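Local coordinates for orotidine 5'-phosphate decarboxylase (Pyrococcus horikoshii, PDB 2CZD), which probably catalyses the decarboxylation of orotidine 5'-monophosphate to UMP, the last step of de novo UMP synthesis, working as a homodimer, at residues Lys22-Trp32 with Thr50-Leu60; Ile157-Gly165 with Ala177-Gly185. One frame throughout, in Å; residues are numbered along the deposited sequence.

Contact 1 of 2, residues Lys22-Trp32 with Thr50-Leu60; sequences KDYISMIKVNW and TGVEIIADLKL
Ile28 and Val30 lace strand 27-31 to strand 53-60 in the parallel barrel: Ile28 gives its N to Glu53 O and its O to Ile55 N, and Val30 does the same with Ile55 O and Asp57 N. All four bonds are short.

The middle and the C-terminal end are the tight part. On the outer face, under helix 41-50, Val30 CG2 meets Ile54 CG2; on the same side, just before strand 53-60, Ile28 CG1 packs 3.8 Å from Val52 CG1. On the inner face Met27 SD rests 3.5 Å from Ile55 CD1. Further along, Lys29 runs straight to CD and then bends at chi3 (78°) and chi4, which carries NZ to the anti lone pair of Asp57 OD2 at 2.8 Å. Lys59 NZ approaches the other oxygen, Asp57 OD1, from the syn side at 2.9 Å and also pairs with Asp62 of the second subunit. Beyond them Leu58 CD2 sits over the six-membered ring of Trp32, 3.8 Å from its centroid, a CH-pi contact; Trp32 stacks on Trp32 of the second subunit. A water in the ring plane links Trp32 NE1 to Leu58 O, backing a weak direct bond.

The opposite end is looser. Lys22 stretches out past Val52, and its NZ makes a weak bond to Thr50 O. Two waters there bridge Ser26 O, one to Glu53 N and the other to Glu53 OE2, which also bonds Tyr81 OH.

Lys29, Asp57 and Lys59, all substrate-binding residues, thus form a charge network at the C-terminal strand ends. With Lys29 on OD2 and Lys59 chiefly on OD1, the carboxylate of Asp57 is probably held in orientation beside Lys59, the proton donor.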
loop_
_atom_site.group_PDB
_atom_site.type_symbol
_atom_site.label_atom_id
_atom_site.label_comp_id
_atom_site.label_asym_id
_atom_site.label_seq_id
_atom_site.Cartn_x
_atom_site.Cartn_y
_atom_site.Cartn_z
ATOM N N LYS B 22 20.810 18.227 4.937
ATOM C CA LYS B 22 20.044 18.490 6.154
ATOM C C LYS B 22 19.752 19.956 6.449
ATOM O O LYS B 22 18.644 20.301 6.864
ATOM C CB LYS B 22 20.760 17.882 7.364
ATOM C CG LYS B 22 20.069 18.196 8.680
ATOM C CD LYS B 22 20.782 17.532 9.837
ATOM C CE LYS B 22 20.142 17.922 11.166
ATOM N NZ LYS B 22 20.908 17.337 12.307
ATOM N N ASP B 23 20.743 20.824 6.254
ATOM C CA ASP B 23 20.567 22.244 6.536
ATOM C C ASP B 23 19.440 22.920 5.760
ATOM O O ASP B 23 18.857 23.906 6.226
ATOM C CB ASP B 23 21.880 23.003 6.272
ATOM C CG ASP B 23 22.962 22.688 7.304
ATOM O OD1 ASP B 23 24.104 23.154 7.125
ATOM O OD2 ASP B 23 22.682 21.982 8.297
ATOM N N TYR B 24 19.117 22.378 4.590
ATOM C CA TYR B 24 18.094 22.992 3.768
ATOM C C TYR B 24 16.799 22.231 3.560
ATOM O O TYR B 24 16.028 22.607 2.687
ATOM C CB TYR B 24 18.682 23.355 2.401
ATOM C CG TYR B 24 19.874 24.271 2.513
ATOM C CD1 TYR B 24 21.165 23.774 2.391
ATOM C CD2 TYR B 24 19.709 25.624 2.781
ATOM C CE1 TYR B 24 22.274 24.607 2.535
ATOM C CE2 TYR B 24 20.811 26.468 2.932
ATOM C CZ TYR B 24 22.090 25.950 2.805
ATOM O OH TYR B 24 23.190 26.778 2.952
ATOM N N ILE B 25 16.553 21.187 4.353
ATOM C CA ILE B 25 15.316 20.412 4.218
ATOM C C ILE B 25 14.639 20.265 5.578
ATOM O O ILE B 25 15.294 20.339 6.623
ATOM C CB ILE B 25 15.582 19.015 3.613
ATOM C CG1 ILE B 25 16.500 18.209 4.529
ATOM C CG2 ILE B 25 16.264 19.161 2.250
ATOM C CD1 ILE B 25 16.526 16.712 4.180
ATOM N N SER B 26 13.327 20.079 5.555
ATOM C CA SER B 26 12.558 19.929 6.784
ATOM C C SER B 26 12.189 18.488 7.101
ATOM O O SER B 26 11.965 18.133 8.277
ATOM C CB SER B 26 11.290 20.768 6.706
ATOM O OG SER B 26 11.633 22.130 6.524
ATOM N N MET B 27 12.112 17.654 6.065
ATOM C CA MET B 27 11.781 16.241 6.253
ATOM C C MET B 27 12.357 15.401 5.133
ATOM O O MET B 27 12.643 15.904 4.054
ATOM C CB MET B 27 10.263 16.036 6.261
ATOM C CG MET B 27 9.552 16.804 7.356
ATOM S SD MET B 27 7.841 16.296 7.464
ATOM C CE MET B 27 7.106 17.706 8.354
ATOM N N ILE B 28 12.500 14.107 5.409
ATOM C CA ILE B 28 12.969 13.139 4.435
ATOM C C ILE B 28 11.779 12.212 4.232
ATOM O O ILE B 28 11.150 11.777 5.205
ATOM C CB ILE B 28 14.134 12.303 4.982
ATOM C CG1 ILE B 28 15.331 13.216 5.259
ATOM C CG2 ILE B 28 14.490 11.202 3.999
ATOM C CD1 ILE B 28 16.419 12.549 6.097
ATOM N N LYS B 29 11.450 11.940 2.980
ATOM C CA LYS B 29 10.347 11.029 2.671
ATOM C C LYS B 29 10.915 9.733 2.079
ATOM O O LYS B 29 11.715 9.760 1.129
ATOM C CB LYS B 29 9.378 11.685 1.671
ATOM C CG LYS B 29 8.179 10.792 1.292
ATOM C CD LYS B 29 7.233 11.569 0.382
ATOM C CE LYS B 29 7.741 11.641 -1.071
ATOM N NZ LYS B 29 7.766 10.293 -1.723
ATOM N N VAL B 30 10.511 8.600 2.643
ATOM C CA VAL B 30 10.983 7.310 2.155
ATOM C C VAL B 30 9.795 6.520 1.611
ATOM O O VAL B 30 8.654 6.741 2.018
ATOM C CB VAL B 30 11.702 6.500 3.265
ATOM C CG1 VAL B 30 12.905 7.299 3.793
ATOM C CG2 VAL B 30 10.732 6.170 4.395
ATOM N N ASN B 31 10.054 5.609 0.682
ATOM C CA ASN B 31 8.962 4.823 0.102
ATOM C C ASN B 31 9.145 3.315 0.281
ATOM O O ASN B 31 10.107 2.875 0.901
ATOM C CB ASN B 31 8.803 5.173 -1.380
ATOM C CG ASN B 31 10.063 4.917 -2.183
ATOM O OD1 ASN B 31 10.970 4.225 -1.738
ATOM N ND2 ASN B 31 10.108 5.458 -3.392
ATOM N N TRP B 32 8.200 2.518 -0.216
ATOM C CA TRP B 32 8.338 1.070 -0.075
ATOM C C TRP B 32 9.609 0.514 -0.755
ATOM O O TRP B 32 10.286 -0.342 -0.192
ATOM C CB TRP B 32 7.083 0.342 -0.610
ATOM C CG TRP B 32 5.876 0.328 0.329
ATOM C CD1 TRP B 32 4.606 0.732 0.019
ATOM C CD2 TRP B 32 5.801 -0.233 1.650
ATOM N NE1 TRP B 32 3.748 0.451 1.056
ATOM C CE2 TRP B 32 4.448 -0.143 2.069
ATOM C CE3 TRP B 32 6.737 -0.807 2.514
ATOM C CZ2 TRP B 32 4.012 -0.607 3.310
ATOM C CZ3 TRP B 32 6.299 -1.277 3.768
ATOM C CH2 TRP B 32 4.941 -1.171 4.144
ATOM N N THR B 50 20.730 11.604 10.886
ATOM C CA THR B 50 20.395 12.975 10.496
ATOM C C THR B 50 19.547 13.809 11.455
ATOM O O THR B 50 19.577 15.039 11.390
ATOM C CB THR B 50 19.635 12.989 9.159
ATOM O OG1 THR B 50 18.272 12.602 9.398
ATOM C CG2 THR B 50 20.254 12.014 8.175
ATOM N N GLY B 51 18.769 13.161 12.313
ATOM C CA GLY B 51 17.925 13.911 13.229
ATOM C C GLY B 51 16.832 14.681 12.493
ATOM O O GLY B 51 16.187 15.569 13.063
ATOM N N VAL B 52 16.627 14.339 11.224
ATOM C CA VAL B 52 15.605 14.989 10.396
ATOM C C VAL B 52 14.316 14.160 10.456
ATOM O O VAL B 52 14.377 12.928 10.472
ATOM C CB VAL B 52 16.056 15.084 8.931
ATOM C CG1 VAL B 52 14.957 15.715 8.092
ATOM C CG2 VAL B 52 17.321 15.957 8.830
ATOM N N GLU B 53 13.166 14.830 10.499
ATOM C CA GLU B 53 11.881 14.123 10.561
ATOM C C GLU B 53 11.674 13.271 9.320
ATOM O O GLU B 53 12.101 13.634 8.226
ATOM C CB GLU B 53 10.727 15.116 10.724
ATOM C CG GLU B 53 10.577 15.595 12.170
ATOM C CD GLU B 53 9.412 16.533 12.373
ATOM O OE1 GLU B 53 9.171 16.907 13.541
ATOM O OE2 GLU B 53 8.738 16.902 11.387
ATOM N N ILE B 54 11.007 12.133 9.502
ATOM C CA ILE B 54 10.772 11.198 8.406
ATOM C C ILE B 54 9.318 10.933 8.070
ATOM O O ILE B 54 8.493 10.701 8.958
ATOM C CB ILE B 54 11.446 9.831 8.716
ATOM C CG1 ILE B 54 12.962 10.026 8.852
ATOM C CG2 ILE B 54 11.145 8.821 7.615
ATOM C CD1 ILE B 54 13.675 8.803 9.384
ATOM N N ILE B 55 9.009 11.022 6.784
ATOM C CA ILE B 55 7.679 10.691 6.298
ATOM C C ILE B 55 7.787 9.344 5.583
ATOM O O ILE B 55 8.622 9.178 4.690
ATOM C CB ILE B 55 7.161 11.699 5.256
ATOM C CG1 ILE B 55 6.969 13.066 5.894
ATOM C CG2 ILE B 55 5.799 11.207 4.676
ATOM C CD1 ILE B 55 6.790 14.201 4.840
ATOM N N ALA B 56 6.951 8.378 5.962
ATOM C CA ALA B 56 6.940 7.081 5.285
ATOM C C ALA B 56 5.780 7.133 4.285
ATOM O O ALA B 56 4.600 7.090 4.679
ATOM C CB ALA B 56 6.746 5.938 6.298
ATOM N N ASP B 57 6.134 7.275 3.008
ATOM C CA ASP B 57 5.179 7.401 1.908
ATOM C C ASP B 57 4.743 5.994 1.531
ATOM O O ASP B 57 5.185 5.431 0.522
ATOM C CB ASP B 57 5.853 8.105 0.717
ATOM C CG ASP B 57 4.873 8.461 -0.381
ATOM O OD1 ASP B 57 3.717 8.003 -0.314
ATOM O OD2 ASP B 57 5.256 9.185 -1.325
ATOM N N LEU B 58 3.886 5.430 2.372
ATOM C CA LEU B 58 3.403 4.065 2.129
ATOM C C LEU B 58 2.061 3.998 1.408
ATOM O O LEU B 58 1.765 2.987 0.766
ATOM C CB LEU B 58 3.283 3.315 3.452
ATOM C CG LEU B 58 4.494 3.429 4.377
ATOM C CD1 LEU B 58 4.252 2.558 5.619
ATOM C CD2 LEU B 58 5.754 2.990 3.646
ATOM N N LYS B 59 1.272 5.072 1.495
ATOM C CA LYS B 59 -0.078 5.125 0.905
ATOM C C LYS B 59 -0.835 3.882 1.351
ATOM O O LYS B 59 -1.386 3.122 0.539
ATOM C CB LYS B 59 -0.024 5.232 -0.619
ATOM C CG LYS B 59 0.597 6.548 -1.085
ATOM C CD LYS B 59 0.378 6.805 -2.580
ATOM C CE LYS B 59 1.058 8.097 -3.071
ATOM N NZ LYS B 59 2.557 8.034 -2.964
ATOM N N LEU B 60 -0.860 3.691 2.669
ATOM C CA LEU B 60 -1.522 2.513 3.236
ATOM C C LEU B 60 -2.982 2.458 2.807
ATOM O O LEU B 60 -3.705 3.469 2.847
ATOM C CB LEU B 60 -1.417 2.485 4.761
ATOM C CG LEU B 60 0.008 2.298 5.321
ATOM C CD1 LEU B 60 -0.090 2.214 6.860
ATOM C CD2 LEU B 60 0.695 1.062 4.716
HETATM O O HOH W 1 13.328 17.706 10.632
HETATM O O HOH W 2 10.017 19.090 10.095
HETATM O O HOH W 3 5.826 3.475 -1.672
HETATM O O HOH W 4 0.802 0.334 1.066
#

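Contact 2 of 2, residues Ile157-Gly165 with Ala177-Gly185; sequences IKILAPGIG and AGADYIIVG
The backbone of Ile159 is bonded by both the backbone and the carboxylate of Asp180 where the strands of this beta-alpha-beta unit come together. Ile159 O takes two backbone donors, Asp180 N at 2.8 Å and Tyr181 N at 3.2 Å. Ala161 continues the parallel ladder, its N bonded to Tyr181 O and its O to Ile183 N; this last donor stands well above the carbonyl plane, 56° out of it.

One bond uses a side chain. Asp180 has CG turned beside its own backbone N (chi1 -65°), and OD1 takes Ile159 N on its anti lone pair at 2.9 Å. Lys158 crosses this carboxylate at about a right angle, CD 3.5 Å from Asp180 CG, but its NZ stays beyond salt-bridge distance of OD2.

The apolar contacts divide by face. Leu160 lies alongside Tyr181 towards the barrel interior, CG 3.9 Å from CD2, and Pro162 CB sits 3.8 Å from Ile183 CB. Ala161 CB meets Ala179 CB on the outer side. Nearer helix 170-177, the side chains of Ile164 and Ile182 cross at about a right angle, CG1 of Ile164 3.6 Å from CG2 of Ile182.

Two waters join Ile183 O to the loop, one through Gly163 N and the other through Ile164 N. Between these two segments the hydrogen bonds of the substrate-binding loop from Pro162 run through water, with aliphatic packing beside them, whereas the strands themselves, from Ile159 to Ala161, are joined by direct bonds.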
loop_
_atom_site.group_PDB
_atom_site.type_symbol
_atom_site.label_atom_id
_atom_site.label_comp_id
_atom_site.label_asym_id
_atom_site.label_seq_id
_atom_site.Cartn_x
_atom_site.Cartn_y
_atom_site.Cartn_z
ATOM N N ILE B 157 -4.599 22.155 8.727
ATOM C CA ILE B 157 -4.107 20.980 8.010
ATOM C C ILE B 157 -3.159 21.488 6.936
ATOM O O ILE B 157 -3.542 22.342 6.131
ATOM C CB ILE B 157 -5.256 20.183 7.339
ATOM C CG1 ILE B 157 -6.280 19.769 8.407
ATOM C CG2 ILE B 157 -4.682 18.922 6.635
ATOM C CD1 ILE B 157 -7.548 19.116 7.854
ATOM N N LYS B 158 -1.937 20.961 6.938
ATOM C CA LYS B 158 -0.906 21.377 5.987
ATOM C C LYS B 158 -1.070 20.745 4.610
ATOM O O LYS B 158 -1.778 19.744 4.430
ATOM C CB LYS B 158 0.489 20.996 6.500
ATOM C CG LYS B 158 0.822 21.413 7.933
ATOM C CD LYS B 158 0.884 22.906 8.081
ATOM C CE LYS B 158 1.272 23.282 9.521
ATOM N NZ LYS B 158 1.317 24.753 9.761
ATOM N N ILE B 159 -0.431 21.378 3.626
ATOM C CA ILE B 159 -0.426 20.861 2.275
ATOM C C ILE B 159 1.027 20.625 1.856
ATOM O O ILE B 159 1.892 21.501 2.027
ATOM C CB ILE B 159 -1.080 21.843 1.302
ATOM C CG1 ILE B 159 -2.582 21.880 1.570
ATOM C CG2 ILE B 159 -0.842 21.414 -0.143
ATOM C CD1 ILE B 159 -3.336 22.892 0.680
ATOM N N LEU B 160 1.298 19.430 1.346
ATOM C CA LEU B 160 2.631 19.079 0.853
ATOM C C LEU B 160 2.460 18.956 -0.658
ATOM O O LEU B 160 1.580 18.238 -1.119
ATOM C CB LEU B 160 3.107 17.748 1.452
ATOM C CG LEU B 160 3.375 17.769 2.961
ATOM C CD1 LEU B 160 2.071 17.518 3.717
ATOM C CD2 LEU B 160 4.387 16.685 3.344
ATOM N N ALA B 161 3.308 19.631 -1.432
ATOM C CA ALA B 161 3.152 19.638 -2.887
ATOM C C ALA B 161 4.329 19.126 -3.715
ATOM O O ALA B 161 5.404 19.751 -3.741
ATOM C CB ALA B 161 2.801 21.055 -3.365
ATOM N N PRO B 162 4.152 17.970 -4.369
ATOM C CA PRO B 162 5.190 17.386 -5.216
ATOM C C PRO B 162 4.960 17.899 -6.647
ATOM O O PRO B 162 3.987 18.605 -6.934
ATOM C CB PRO B 162 4.905 15.888 -5.132
ATOM C CG PRO B 162 3.383 15.851 -5.103
ATOM C CD PRO B 162 3.010 17.041 -4.207
ATOM N N GLY B 163 5.893 17.570 -7.540
ATOM C CA GLY B 163 5.727 17.912 -8.948
ATOM C C GLY B 163 5.800 19.361 -9.392
ATOM O O GLY B 163 5.223 19.725 -10.419
ATOM N N ILE B 164 6.516 20.171 -8.628
ATOM C CA ILE B 164 6.662 21.591 -8.940
ATOM C C ILE B 164 7.555 21.729 -10.178
ATOM O O ILE B 164 8.546 20.999 -10.314
ATOM C CB ILE B 164 7.310 22.341 -7.747
ATOM C CG1 ILE B 164 6.456 22.133 -6.488
ATOM C CG2 ILE B 164 7.455 23.849 -8.073
ATOM C CD1 ILE B 164 4.989 22.415 -6.717
ATOM N N GLY B 165 7.196 22.661 -11.061
ATOM C CA GLY B 165 7.964 22.897 -12.274
ATOM C C GLY B 165 9.332 23.465 -11.968
ATOM O O GLY B 165 9.548 24.055 -10.907
ATOM N N ALA B 177 0.605 29.841 -3.087
ATOM C CA ALA B 177 -0.714 29.319 -3.424
ATOM C C ALA B 177 -1.315 28.446 -2.318
ATOM O O ALA B 177 -2.521 28.175 -2.336
ATOM C CB ALA B 177 -0.639 28.521 -4.717
ATOM N N GLY B 178 -0.477 27.977 -1.398
ATOM C CA GLY B 178 -0.997 27.155 -0.312
ATOM C C GLY B 178 -0.131 25.992 0.117
ATOM O O GLY B 178 -0.490 25.246 1.037
ATOM N N ALA B 179 1.013 25.812 -0.530
ATOM C CA ALA B 179 1.873 24.708 -0.134
ATOM C C ALA B 179 2.711 25.032 1.097
ATOM O O ALA B 179 3.497 25.996 1.091
ATOM C CB ALA B 179 2.814 24.314 -1.285
ATOM N N ASP B 180 2.552 24.251 2.168
ATOM C CA ASP B 180 3.403 24.430 3.341
ATOM C C ASP B 180 4.786 23.816 3.115
ATOM O O ASP B 180 5.779 24.282 3.670
ATOM C CB ASP B 180 2.773 23.787 4.571
ATOM C CG ASP B 180 1.488 24.465 4.954
ATOM O OD1 ASP B 180 0.411 23.937 4.609
ATOM O OD2 ASP B 180 1.564 25.553 5.584
ATOM N N TYR B 181 4.821 22.744 2.322
ATOM C CA TYR B 181 6.041 22.028 1.970
ATOM C C TYR B 181 6.033 21.715 0.490
ATOM O O TYR B 181 4.971 21.470 -0.108
ATOM C CB TYR B 181 6.124 20.676 2.697
ATOM C CG TYR B 181 6.125 20.777 4.200
ATOM C CD1 TYR B 181 7.323 20.875 4.910
ATOM C CD2 TYR B 181 4.921 20.798 4.910
ATOM C CE1 TYR B 181 7.327 20.990 6.302
ATOM C CE2 TYR B 181 4.909 20.915 6.289
ATOM C CZ TYR B 181 6.108 21.010 6.977
ATOM O OH TYR B 181 6.093 21.138 8.342
ATOM N N ILE B 182 7.235 21.709 -0.087
ATOM C CA ILE B 182 7.435 21.362 -1.476
ATOM C C ILE B 182 8.185 20.028 -1.413
ATOM O O ILE B 182 9.185 19.922 -0.691
ATOM C CB ILE B 182 8.337 22.395 -2.185
ATOM C CG1 ILE B 182 7.680 23.782 -2.138
ATOM C CG2 ILE B 182 8.575 21.962 -3.616
ATOM C CD1 ILE B 182 6.336 23.812 -2.804
ATOM N N ILE B 183 7.688 19.006 -2.112
ATOM C CA ILE B 183 8.358 17.700 -2.140
ATOM C C ILE B 183 9.242 17.692 -3.385
ATOM O O ILE B 183 8.760 17.880 -4.509
ATOM C CB ILE B 183 7.334 16.550 -2.229
ATOM C CG1 ILE B 183 6.510 16.530 -0.939
ATOM C CG2 ILE B 183 8.030 15.223 -2.487
ATOM C CD1 ILE B 183 5.321 15.588 -1.016
ATOM N N VAL B 184 10.538 17.527 -3.148
ATOM C CA VAL B 184 11.545 17.513 -4.200
ATOM C C VAL B 184 12.309 16.195 -4.216
ATOM O O VAL B 184 12.670 15.696 -3.164
ATOM C CB VAL B 184 12.546 18.654 -3.956
ATOM C CG1 VAL B 184 13.580 18.713 -5.108
ATOM C CG2 VAL B 184 11.800 19.972 -3.857
ATOM N N GLY B 185 12.569 15.651 -5.405
ATOM C CA GLY B 185 13.311 14.404 -5.504
ATOM C C GLY B 185 14.634 14.519 -6.254
ATOM O O GLY B 185 15.610 15.076 -5.735
HETATM O O HOH W 5 8.235 15.947 -6.824
HETATM O O HOH W 6 8.786 19.312 -6.923
#

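In the fold
Contacts 1 and 2 are two neighbouring-strand pairs of one closed eight-stranded parallel barrel, the TIM-barrel fold of this family; strand 2-5 lies between strands 27-31 and 181-184. Their centres are 14 Å apart, yet side chains meet across the barrel core: Ile55 CD1 is 3.8 Å from Leu160 CD2, and Met27 CE is 3.6 Å from Tyr181 OH. Nearer the active site, Lys29 CE packs 3.9 Å from Ile183 CG2. Contact 1 supplies Lys29 and Asp57-Leu60, contact 2 the substrate-binding residues Pro162-Gly165 and Gly185, so the two probably build different parts of one substrate pocket.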